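Local coordinates for T-lymphoma invasion and metastasis-inducing protein 1 (Homo sapiens, PDB 4K2P) that probably binds phosphoinositides through its PH domain and, with the adjoining coiled coil and extension, probably mediates protein-protein interactions linked to tight junctions, at residues L20-N25 against L95-L100. The protein carries 5 engineered substitutions. Residues are numbered along the deposited sequence; the frame is centred on the assembly and turned at random.
Sequences LVHKKN and LGDAFL
H22 and D97 meet through their first torsions: in H22 the ring carbon CG sits between the backbone N and the carbonyl carbon (chi1 79°), turning the imidazole toward the loop 95-97, while D97 carries CG opposite its own carbonyl carbon (chi1 -57°), which brings the carboxylate to the end of the strand 10-23. There D97 OD1 takes over the work of a backbone carbonyl, accepting the amide N of H22 at 3.0 Å in a nearly straight bond that arrives from above the carboxylate plane. In the conformer described here, the same oxygen also receives H22 ND1, 2.9 Å from OD1 on its syn side but out of the carboxylate plane, in a more bent bond (136° at the hydrogen) with OD1 also tilted from the plane of the ring. Both donors reach OD1 from one face of the carboxylate, whose plane stands almost perpendicular to the imidazole. Over one face of the ring, toward its rim, lies L95 CB, 4.1 Å from H22 CD2. With an alanine at D97, the H22 amide is likely to lose this acceptor and the imidazole to be freer to turn. G96, across from H22, has a positive phi; a CB on it would crowd H22 CB and also press on the carbonyl O of the residue before. N93 OD1 accepts the amide of D97, tying down the turn that presents the carboxylate. Beyond the turn, regular pairing resumes: L20 N donates to A98 O at 3.1 Å and A98 N to L20 O at 3.0 Å. On the buried face, L20 CB rests 4.0 Å from A98 CB, and the L20 side chain also touches S235 and A238 of helix 233-241. The case illustrates how an aspartate can extend an antiparallel ladder past its last hydrogen-bonded pair, here where strands 10-23 and 98-102 join in the curled beta-sheet of a PH domain.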
loop_
_atom_site.group_PDB
_atom_site.type_symbol
_atom_site.label_atom_id
_atom_site.label_comp_id
_atom_site.label_asym_id
_atom_site.label_seq_id
_atom_site.Cartn_x
_atom_site.Cartn_y
_atom_site.Cartn_z
ATOM N N LEU A 20 3.957 -6.457 9.048
ATOM C CA LEU A 20 3.497 -5.350 9.889
ATOM C C LEU A 20 2.064 -5.644 10.320
ATOM O O LEU A 20 1.330 -6.323 9.604
ATOM C CB LEU A 20 3.576 -4.018 9.148
ATOM C CG LEU A 20 4.966 -3.649 8.638
ATOM C CD1 LEU A 20 4.921 -2.472 7.693
ATOM C CD2 LEU A 20 5.896 -3.353 9.818
ATOM N N VAL A 21 1.679 -5.132 11.486
ATOM C CA VAL A 21 0.376 -5.407 12.079
ATOM C C VAL A 21 -0.240 -4.126 12.631
ATOM O O VAL A 21 0.418 -3.374 13.360
ATOM C CB VAL A 21 0.467 -6.437 13.224
ATOM C CG1 VAL A 21 -0.899 -6.650 13.858
ATOM C CG2 VAL A 21 0.988 -7.761 12.710
ATOM N N HIS A 22 -1.502 -3.877 12.288
ATOM C CA HIS A 22 -2.198 -2.696 12.781
ATOM C C HIS A 22 -2.795 -2.990 14.155
ATOM O O HIS A 22 -3.353 -4.055 14.403
ATOM C CB HIS A 22 -3.272 -2.226 11.782
ATOM C CG HIS A 22 -4.551 -3.006 11.818
ATOM N ND1 HIS A 22 -4.595 -4.382 11.747
ATOM C CD2 HIS A 22 -5.841 -2.594 11.881
ATOM C CE1 HIS A 22 -5.854 -4.784 11.784
ATOM N NE2 HIS A 22 -6.629 -3.718 11.863
ATOM N N LYS A 23 -2.625 -2.020 15.044
ATOM C CA LYS A 23 -3.038 -2.090 16.438
ATOM C C LYS A 23 -3.912 -0.881 16.751
ATOM O O LYS A 23 -3.968 0.067 15.970
ATOM C CB LYS A 23 -1.815 -2.121 17.363
ATOM C CG LYS A 23 -0.869 -3.283 17.134
ATOM C CD LYS A 23 -1.524 -4.593 17.531
ATOM C CE LYS A 23 -0.517 -5.723 17.602
ATOM N NZ LYS A 23 0.307 -5.653 18.839
ATOM N N LYS A 24 -4.609 -0.920 17.880
ATOM C CA LYS A 24 -5.461 0.197 18.277
ATOM C C LYS A 24 -4.741 1.539 18.316
ATOM O O LYS A 24 -3.513 1.622 18.344
ATOM C CB LYS A 24 -6.079 -0.043 19.656
ATOM C CG LYS A 24 -7.041 -1.209 19.774
ATOM C CD LYS A 24 -7.563 -1.267 21.206
ATOM C CE LYS A 24 -8.673 -2.280 21.400
ATOM N NZ LYS A 24 -8.997 -2.441 22.847
ATOM N N ASN A 25 -5.554 2.585 18.321
ATOM C CA ASN A 25 -5.094 3.962 18.342
ATOM C C ASN A 25 -4.228 4.340 17.145
ATOM O O ASN A 25 -3.348 5.193 17.259
ATOM C CB ASN A 25 -4.334 4.236 19.640
ATOM C CG ASN A 25 -4.500 5.669 20.118
ATOM O OD1 ASN A 25 -5.565 6.270 19.962
ATOM N ND2 ASN A 25 -3.444 6.226 20.700
ATOM N N LEU A 95 -5.486 -1.222 5.786
ATOM C CA LEU A 95 -5.679 -1.110 7.238
ATOM C C LEU A 95 -4.415 -0.810 8.054
ATOM O O LEU A 95 -4.514 -0.373 9.198
ATOM C CB LEU A 95 -6.301 -2.398 7.777
ATOM C CG LEU A 95 -7.657 -2.811 7.198
ATOM C CD1 LEU A 95 -8.173 -4.066 7.905
ATOM C CD2 LEU A 95 -8.673 -1.673 7.311
ATOM N N GLY A 96 -3.241 -1.032 7.473
ATOM C CA GLY A 96 -1.984 -0.839 8.184
ATOM C C GLY A 96 -1.232 -2.142 8.415
ATOM O O GLY A 96 -0.213 -2.170 9.102
ATOM N N ASP A 97 -1.747 -3.225 7.840
ATOM C CA ASP A 97 -1.071 -4.521 7.864
ATOM C C ASP A 97 -0.194 -4.671 6.650
ATOM O O ASP A 97 -0.437 -4.038 5.631
ATOM C CB ASP A 97 -2.072 -5.680 7.862
ATOM C CG ASP A 97 -3.035 -5.616 9.000
ATOM O OD1 ASP A 97 -2.570 -5.669 10.150
ATOM O OD2 ASP A 97 -4.255 -5.536 8.746
ATOM N N ALA A 98 0.801 -5.547 6.746
ATOM C CA ALA A 98 1.578 -5.929 5.579
ATOM C C ALA A 98 2.082 -7.365 5.731
ATOM O O ALA A 98 2.249 -7.859 6.845
ATOM C CB ALA A 98 2.735 -4.971 5.356
ATOM N N PHE A 99 2.326 -8.009 4.597
ATOM C CA PHE A 99 2.617 -9.434 4.528
ATOM C C PHE A 99 3.725 -9.645 3.520
ATOM O O PHE A 99 3.750 -8.992 2.490
ATOM C CB PHE A 99 1.372 -10.231 4.106
ATOM C CG PHE A 99 0.144 -9.898 4.898
ATOM C CD1 PHE A 99 -0.662 -8.830 4.528
ATOM C CD2 PHE A 99 -0.216 -10.653 6.005
ATOM C CE1 PHE A 99 -1.801 -8.512 5.259
ATOM C CE2 PHE A 99 -1.355 -10.335 6.736
ATOM C CZ PHE A 99 -2.142 -9.259 6.362
ATOM N N LEU A 100 4.662 -10.526 3.838
ATOM C CA LEU A 100 5.672 -10.946 2.880
ATOM C C LEU A 100 5.299 -12.270 2.209
ATOM O O LEU A 100 4.754 -13.165 2.841
ATOM C CB LEU A 100 7.028 -11.082 3.568
ATOM C CG LEU A 100 7.615 -9.787 4.141
ATOM C CD1 LEU A 100 8.813 -10.116 4.988
ATOM C CD2 LEU A 100 8.001 -8.816 3.032
#